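Local coordinates for protein hemolysin (Enterococcus faecalis, PDB 2R2Z) that may bind flavin adenine dinucleotide, as assigned to its family of membrane proteins, and carries zinc sites in the transporter-associated domain crystallised here, at residues G22-L25 with I26-N30; E76-T80 with R81-L85. All blocks are in the same frame, centred on the assembly; numbering follows the deposited sequence.

Both contacts belong to the transporter-associated domain, a small fold in which an antiparallel five-stranded sheet is combined with the helices 26-33 and 45-53. Contact 1 comes first along the chain, where strand 17-21 has ended and helix 26-33 begins; contact 2 follows later, at the hairpin of strands 70-78 and 81-89. Their centres lie about 15 Å apart, yet they touch, because strand 81-89 runs beside strand 17-21: G22 N is 2.9 Å from L83 O, a probable hydrogen bond. The end of strand 17-21 that leads into the helix is thereby tied to the bulged hairpin, whose turn lies next to E59, one of the acidic residues of the zinc sites.

Contact 1: G22-L25 with I26-N30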
ATOM      1  N   GLY A  22      -5.815  -3.668   1.013  1.00  9.45           N
ATOM      2  CA  GLY A  22      -6.058  -2.324   1.541  1.00  9.16           C
ATOM      3  C   GLY A  22      -6.456  -2.310   3.011  1.00  8.77           C
ATOM      4  O   GLY A  22      -6.141  -1.361   3.743  1.00  9.13           O
ATOM      5  N   ARG A  23      -7.169  -3.351   3.447  1.00  9.57           N
ATOM      6  CA  ARG A  23      -7.614  -3.412   4.836  1.00 10.83           C
ATOM      7  C   ARG A  23      -6.513  -3.698   5.854  1.00  9.98           C
ATOM      8  O   ARG A  23      -6.753  -3.578   7.055  1.00 10.94           O
ATOM      9  CB  ARG A  23      -8.713  -4.463   5.008  1.00 10.95           C
ATOM     10  CG  ARG A  23      -8.256  -5.882   4.685  1.00 12.44           C
ATOM     11  CD  ARG A  23      -9.263  -6.945   5.155  1.00 13.88           C
ATOM     12  NE  ARG A  23     -10.626  -6.699   4.684  1.00 18.76           N
ATOM     13  CZ  ARG A  23     -11.104  -7.057   3.502  1.00 20.29           C
ATOM     14  NH1 ARG A  23     -10.326  -7.670   2.619  1.00 20.46           N
ATOM     15  NH2 ARG A  23     -12.371  -6.784   3.202  1.00 19.61           N
HETATM   16  N   MSE A  24      -5.322  -4.092   5.397  1.00  9.68           N
HETATM   17  CA  MSE A  24      -4.231  -4.362   6.321  1.00  9.60           C
HETATM   18  C   MSE A  24      -3.927  -3.100   7.110  1.00  8.81           C
HETATM   19  O   MSE A  24      -3.809  -2.013   6.543  1.00  9.02           O
HETATM   20  CB  MSE A  24      -2.998  -4.832   5.567  1.00  9.28           C
HETATM   21  CG  MSE A  24      -1.900  -5.315   6.490  1.00  9.93           C
HETATM   22 SE   MSE A  24      -0.362  -6.023   5.502  0.70 11.07          SE
HETATM   23  CE  MSE A  24       0.449  -7.086   6.936  1.00 12.17           C
ATOM     24  N   LEU A  25      -3.795  -3.238   8.421  1.00  9.09           N
ATOM     25  CA  LEU A  25      -3.447  -2.089   9.234  1.00  9.00           C
ATOM     26  C   LEU A  25      -2.015  -1.642   8.980  1.00  8.93           C
ATOM     27  O   LEU A  25      -1.130  -2.472   8.780  1.00  9.60           O
ATOM     28  CB  LEU A  25      -3.606  -2.440  10.718  1.00 10.69           C
ATOM     29  CG  LEU A  25      -5.036  -2.775  11.135  1.00 11.78           C
ATOM     30  CD1 LEU A  25      -5.014  -3.224  12.579  1.00 14.29           C
ATOM     31  CD2 LEU A  25      -5.963  -1.587  10.983  1.00 14.53           C
ATOM     32  N   ILE A  26      -1.776  -0.331   9.009  1.00  9.35           N
ATOM     33  CA  ILE A  26      -0.415   0.195   8.913  1.00  9.41           C
ATOM     34  C   ILE A  26       0.475  -0.471   9.969  1.00  9.88           C
ATOM     35  O   ILE A  26       1.605  -0.874   9.681  1.00  9.19           O
ATOM     36  CB  ILE A  26      -0.393   1.734   9.089  1.00  9.47           C
ATOM     37  CG1 ILE A  26      -1.191   2.423   7.983  1.00 10.63           C
ATOM     38  CG2 ILE A  26       1.046   2.252   9.122  1.00 11.31           C
ATOM     39  CD1 ILE A  26      -1.510   3.881   8.290  1.00 11.59           C
ATOM     40  N   ASP A  27      -0.021  -0.578  11.201  1.00  9.66           N
ATOM     41  CA  ASP A  27       0.780  -1.191  12.256  1.00 11.13           C
ATOM     42  C   ASP A  27       1.124  -2.663  11.953  1.00 11.28           C
ATOM     43  O   ASP A  27       2.226  -3.126  12.252  1.00 11.62           O
ATOM     44  CB  ASP A  27       0.057  -1.060  13.605  1.00 11.70           C
ATOM     45  CG  ASP A  27      -0.061   0.388  14.079  1.00 14.13           C
ATOM     46  OD1 ASP A  27       0.733   1.248  13.636  1.00 16.18           O
ATOM     47  OD2 ASP A  27      -0.941   0.675  14.943  1.00 15.64           O
ATOM     48  N   GLU A  28       0.181  -3.390  11.361  1.00 11.46           N
ATOM     49  CA  GLU A  28       0.393  -4.781  10.929  1.00 12.56           C
ATOM     50  C   GLU A  28       1.455  -4.846   9.825  1.00 11.30           C
ATOM     51  O   GLU A  28       2.349  -5.688   9.860  1.00 11.48           O
ATOM     52  CB  GLU A  28      -0.926  -5.389  10.406  1.00 13.09           C
ATOM     53  CG  GLU A  28      -1.964  -5.742  11.491  1.00 15.89           C
ATOM     54  CD  GLU A  28      -3.362  -6.128  10.953  1.00 15.15           C
ATOM     55  OE1 GLU A  28      -3.790  -5.717   9.831  1.00 13.73           O
ATOM     56  OE2 GLU A  28      -4.067  -6.841  11.713  1.00 19.61           O
ATOM     57  N   PHE A  29       1.339  -3.949   8.852  1.00  9.92           N
ATOM     58  CA  PHE A  29       2.313  -3.861   7.773  1.00  9.36           C
ATOM     59  C   PHE A  29       3.725  -3.646   8.340  1.00  8.81           C
ATOM     60  O   PHE A  29       4.666  -4.332   7.955  1.00  8.99           O
ATOM     61  CB  PHE A  29       1.913  -2.711   6.829  1.00  9.68           C
ATOM     62  CG  PHE A  29       2.836  -2.521   5.657  1.00  8.79           C
ATOM     63  CD1 PHE A  29       2.550  -3.105   4.424  1.00 10.68           C
ATOM     64  CD2 PHE A  29       3.972  -1.734   5.778  1.00  9.45           C
ATOM     65  CE1 PHE A  29       3.398  -2.918   3.338  1.00 11.79           C
ATOM     66  CE2 PHE A  29       4.823  -1.547   4.709  1.00 10.19           C
ATOM     67  CZ  PHE A  29       4.539  -2.141   3.482  1.00 10.69           C
ATOM     68  N   ASN A  30       3.874  -2.702   9.272  1.00  9.00           N
ATOM     69  CA  ASN A  30       5.189  -2.451   9.849  1.00  9.41           C
ATOM     70  C   ASN A  30       5.745  -3.658  10.593  1.00 10.48           C
ATOM     71  O   ASN A  30       6.932  -3.947  10.512  1.00 10.25           O
ATOM     72  CB  ASN A  30       5.157  -1.272  10.818  1.00  9.38           C
ATOM     73  CG  ASN A  30       5.043   0.070  10.132  1.00  9.80           C
ATOM     74  OD1 ASN A  30       5.392   0.248   8.960  1.00  9.41           O
ATOM     75  ND2 ASN A  30       4.588   1.052  10.890  1.00 10.59           N
TER
HETATM   76  O   HOH W   1      -6.454  -5.648   9.095  1.00 19.88           O
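The carboxylate of E28 reaches back over the start of its helix to L25, and its OE1 accepts the backbone N-H of L25 at 2.9 Å in a nearly straight bond, with an N-H...O angle of 166°. The donor meets OE1 on the anti side of the carboxylate, 30° out of its plane. This approach is set by a CG that lies beside the backbone N of E28 (chi1 -74°) and by an extended chain beyond it, which carries the acid along the flank of L25. The L25 side chain lies against the same group: its CD1 is 3.7 Å from E28 CD, while its CB and CG border OE1. One water donates to both E28 OE1 and R23 O, so OE1 is gripped by two donors and the carboxylate is tied to the backbone on both sides of M24. L25 occupies the N-cap position of helix 26-33, and E28 stands three residues on, where its acid can take up the N-H of the cap residue, as in one half of a capping box. Negative charge here would also be expected to interact favourably with the helix dipole. The first turn is closed by the backbone, F29 N donating to L25 O at 2.9 Å. Selenomethionine M24 approaches from another side. With CG anti to its backbone N and the chain extended, it runs obliquely past E28 and ends with CE 3.8 Å from E28 O. Its SE lies 4.2 Å from F29 CB and near the plane of the phenyl ring, at the edge rather than over a face. The buried F29 ring also meets that of F33 and touches M45 of helix 45-53, on which I26 also packs.

Contact 2: E76-T80 with R81-L85; sequences EMEGT and RLLVL
Two consecutive residues, L83 and V84, both face E76 across the hairpin, which makes this a classic beta bulge. E76 O is the acceptor they share: L83 N reaches it at 2.9 Å, nearly in line with the carbonyl bond, and V84 N at 3.2 Å on a lone pair in the carbonyl plane. E76 N returns a bond to V84 O, and E76 OE1 lies 3.7 Å from V84 CG2. The extra residue shifts the register by one, and the pairing then resumes with M77 opposite L82 and E78 opposite R81. A type II' turn from E78 to R81 closes the hairpin, with G79 taking the positive phi (59°). E78 N donates to R81 O at 2.8 Å and R81 N donates back to E78 O. The bulge also places the L83 side chain between the two glutamates. In the conformers described here, its CD1 lies 3.8 Å from E76 OE2 and also approaches E78 OE1, its CG packs on E78 CB, and its CD2 sits 3.5 Å above one face of the R81 guanidinium, off-centre. A water in the plane of that group, at its edge, accepts from NH1 and, in this conformer of E78, donates to OE2, bridging opposite charges that do not touch directly. On the other face of the sheet, M77 (selenomethionine) folds back at chi2 and chi3, laying SE 3.9 Å from L82 CD1 and its CE close to R81 O. This buried side rests on helix 45-53 through L82, which touches A46, L49 and I50, while M77 packs on I56 and P57. G79 N is hydrogen-bonded to E59, a residue of one of the zinc sites found in crystals of this protein, and strand 81-89 continues beside strand 17-21, where V84 touches L19 and Q21.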
ATOM      1  N   GLU A  76      -5.202  -2.305  -7.522  1.00  9.70           N
ATOM      2  CA  GLU A  76      -6.591  -2.617  -7.852  1.00 10.01           C
ATOM      3  C   GLU A  76      -7.529  -1.721  -7.094  1.00  9.71           C
ATOM      4  O   GLU A  76      -7.539  -1.727  -5.854  1.00  9.71           O
ATOM      5  CB  GLU A  76      -6.924  -4.082  -7.543  1.00 11.15           C
ATOM      6  CG  GLU A  76      -8.298  -4.468  -8.045  1.00 14.15           C
ATOM      7  CD  GLU A  76      -8.663  -5.921  -7.817  1.00 15.85           C
ATOM      8  OE1 GLU A  76      -7.893  -6.658  -7.165  1.00 17.49           O
ATOM      9  OE2 GLU A  76      -9.750  -6.326  -8.297  1.00 18.65           O
HETATM   10  N   MSE A  77      -8.348  -0.999  -7.858  1.00 10.01           N
HETATM   11  CA  MSE A  77      -9.451  -0.185  -7.328  1.00 10.44           C
HETATM   12  C   MSE A  77     -10.763  -0.908  -7.544  1.00 11.12           C
HETATM   13  O   MSE A  77     -10.950  -1.574  -8.569  1.00 11.75           O
HETATM   14  CB  MSE A  77      -9.557   1.152  -8.065  1.00 10.91           C
HETATM   15  CG  MSE A  77      -8.296   1.986  -8.049  1.00 11.18           C
HETATM   16 SE   MSE A  77      -7.760   2.536  -6.274  0.65 11.41          SE
HETATM   17  CE  MSE A  77      -9.356   3.581  -5.809  1.00 12.30           C
ATOM     18  N   GLU A  78     -11.660  -0.781  -6.577  1.00 11.39           N
ATOM     19  CA  GLU A  78     -13.049  -1.203  -6.759  0.50 11.65           C
ATOM     20  C   GLU A  78     -13.881   0.041  -6.512  1.00 11.57           C
ATOM     21  O   GLU A  78     -14.119   0.421  -5.365  1.00 11.25           O
ATOM     22  CB  GLU A  78     -13.423  -2.354  -5.809  0.50 11.90           C
ATOM     23  CG  GLU A  78     -14.876  -2.854  -5.953  0.50 12.42           C
ATOM     24  CD  GLU A  78     -15.139  -4.160  -5.221  0.50 14.63           C
ATOM     25  OE1 GLU A  78     -14.468  -5.163  -5.547  0.50 13.29           O
ATOM     26  OE2 GLU A  78     -16.018  -4.182  -4.327  0.50 12.57           O
ATOM     27  N   GLY A  79     -14.290   0.686  -7.597  1.00 11.55           N
ATOM     28  CA  GLY A  79     -14.834   2.042  -7.485  1.00 11.78           C
ATOM     29  C   GLY A  79     -13.758   2.907  -6.852  1.00 12.15           C
ATOM     30  O   GLY A  79     -12.580   2.840  -7.246  1.00 12.75           O
ATOM     31  N   THR A  80     -14.126   3.659  -5.825  1.00 11.95           N
ATOM     32  CA  THR A  80     -13.153   4.512  -5.169  1.00 13.58           C
ATOM     33  C   THR A  80     -12.429   3.835  -4.010  1.00 12.77           C
ATOM     34  O   THR A  80     -11.605   4.477  -3.352  1.00 13.45           O
ATOM     35  CB  THR A  80     -13.782   5.814  -4.690  1.00 15.03           C
ATOM     36  OG1 THR A  80     -14.838   5.526  -3.777  1.00 16.34           O
ATOM     37  CG2 THR A  80     -14.327   6.618  -5.858  1.00 16.19           C
ATOM     38  N   ARG A  81     -12.717   2.555  -3.767  1.00 11.79           N
ATOM     39  CA  ARG A  81     -11.996   1.808  -2.754  1.00 11.85           C
ATOM     40  C   ARG A  81     -10.691   1.236  -3.297  1.00 10.93           C
ATOM     41  O   ARG A  81     -10.673   0.581  -4.347  1.00 10.88           O
ATOM     42  CB  ARG A  81     -12.859   0.664  -2.250  1.00 12.29           C
ATOM     43  CG  ARG A  81     -12.137  -0.256  -1.298  1.00 12.84           C
ATOM     44  CD  ARG A  81     -13.043  -1.387  -0.882  1.00 15.07           C
ATOM     45  NE  ARG A  81     -12.421  -2.265   0.101  1.00 15.74           N
ATOM     46  CZ  ARG A  81     -13.065  -3.268   0.685  1.00 16.37           C
ATOM     47  NH1 ARG A  81     -14.339  -3.497   0.395  1.00 17.97           N
ATOM     48  NH2 ARG A  81     -12.443  -4.029   1.564  1.00 17.89           N
ATOM     49  N   LEU A  82      -9.600   1.484  -2.578  1.00 10.50           N
ATOM     50  CA  LEU A  82      -8.327   0.866  -2.905  1.00 10.54           C
ATOM     51  C   LEU A  82      -8.291  -0.531  -2.312  1.00 10.10           C
ATOM     52  O   LEU A  82      -8.153  -0.703  -1.099  1.00 10.71           O
ATOM     53  CB  LEU A  82      -7.174   1.736  -2.409  1.00 10.61           C
ATOM     54  CG  LEU A  82      -5.768   1.128  -2.459  1.00 10.30           C
ATOM     55  CD1 LEU A  82      -5.430   0.600  -3.857  1.00 10.48           C
ATOM     56  CD2 LEU A  82      -4.746   2.175  -2.034  1.00 10.52           C
ATOM     57  N   LEU A  83      -8.458  -1.519  -3.160  1.00  9.88           N
ATOM     58  CA  LEU A  83      -8.575  -2.921  -2.758  0.50 10.42           C
ATOM     59  C   LEU A  83      -7.211  -3.562  -2.459  1.00  9.66           C
ATOM     60  O   LEU A  83      -7.093  -4.282  -1.508  1.00  9.49           O
ATOM     61  CB  LEU A  83      -9.276  -3.753  -3.838  0.50 11.71           C
ATOM     62  CG  LEU A  83     -10.790  -3.864  -3.973  0.50 12.93           C
ATOM     63  CD1 LEU A  83     -11.118  -4.963  -4.978  0.50 14.41           C
ATOM     64  CD2 LEU A  83     -11.468  -4.162  -2.647  0.50 13.68           C
ATOM     65  N   VAL A  84      -6.279  -3.365  -3.393  1.00  8.67           N
ATOM     66  CA  VAL A  84      -4.989  -4.059  -3.311  1.00  8.92           C
ATOM     67  C   VAL A  84      -3.881  -3.092  -3.670  1.00  8.38           C
ATOM     68  O   VAL A  84      -3.976  -2.366  -4.675  1.00  9.05           O
ATOM     69  CB  VAL A  84      -4.949  -5.302  -4.266  1.00  9.09           C
ATOM     70  CG1 VAL A  84      -3.638  -6.047  -4.111  1.00 10.52           C
ATOM     71  CG2 VAL A  84      -6.113  -6.261  -3.967  1.00 11.18           C
ATOM     72  N   LEU A  85      -2.829  -3.111  -2.854  1.00  7.90           N
ATOM     73  CA  LEU A  85      -1.602  -2.355  -3.123  1.00  8.11           C
ATOM     74  C   LEU A  85      -0.535  -3.305  -3.613  1.00  8.05           C
ATOM     75  O   LEU A  85      -0.466  -4.435  -3.153  1.00  9.33           O
ATOM     76  CB  LEU A  85      -1.078  -1.707  -1.819  1.00  8.53           C
ATOM     77  CG  LEU A  85      -1.849  -0.542  -1.209  1.00  8.35           C
ATOM     78  CD1 LEU A  85      -3.114  -1.036  -0.493  1.00  9.18           C
ATOM     79  CD2 LEU A  85      -0.973   0.198  -0.215  1.00  9.04           C
TER
HETATM   80  O   HOH W   2     -16.125  -2.573  -1.582  1.00 23.13           O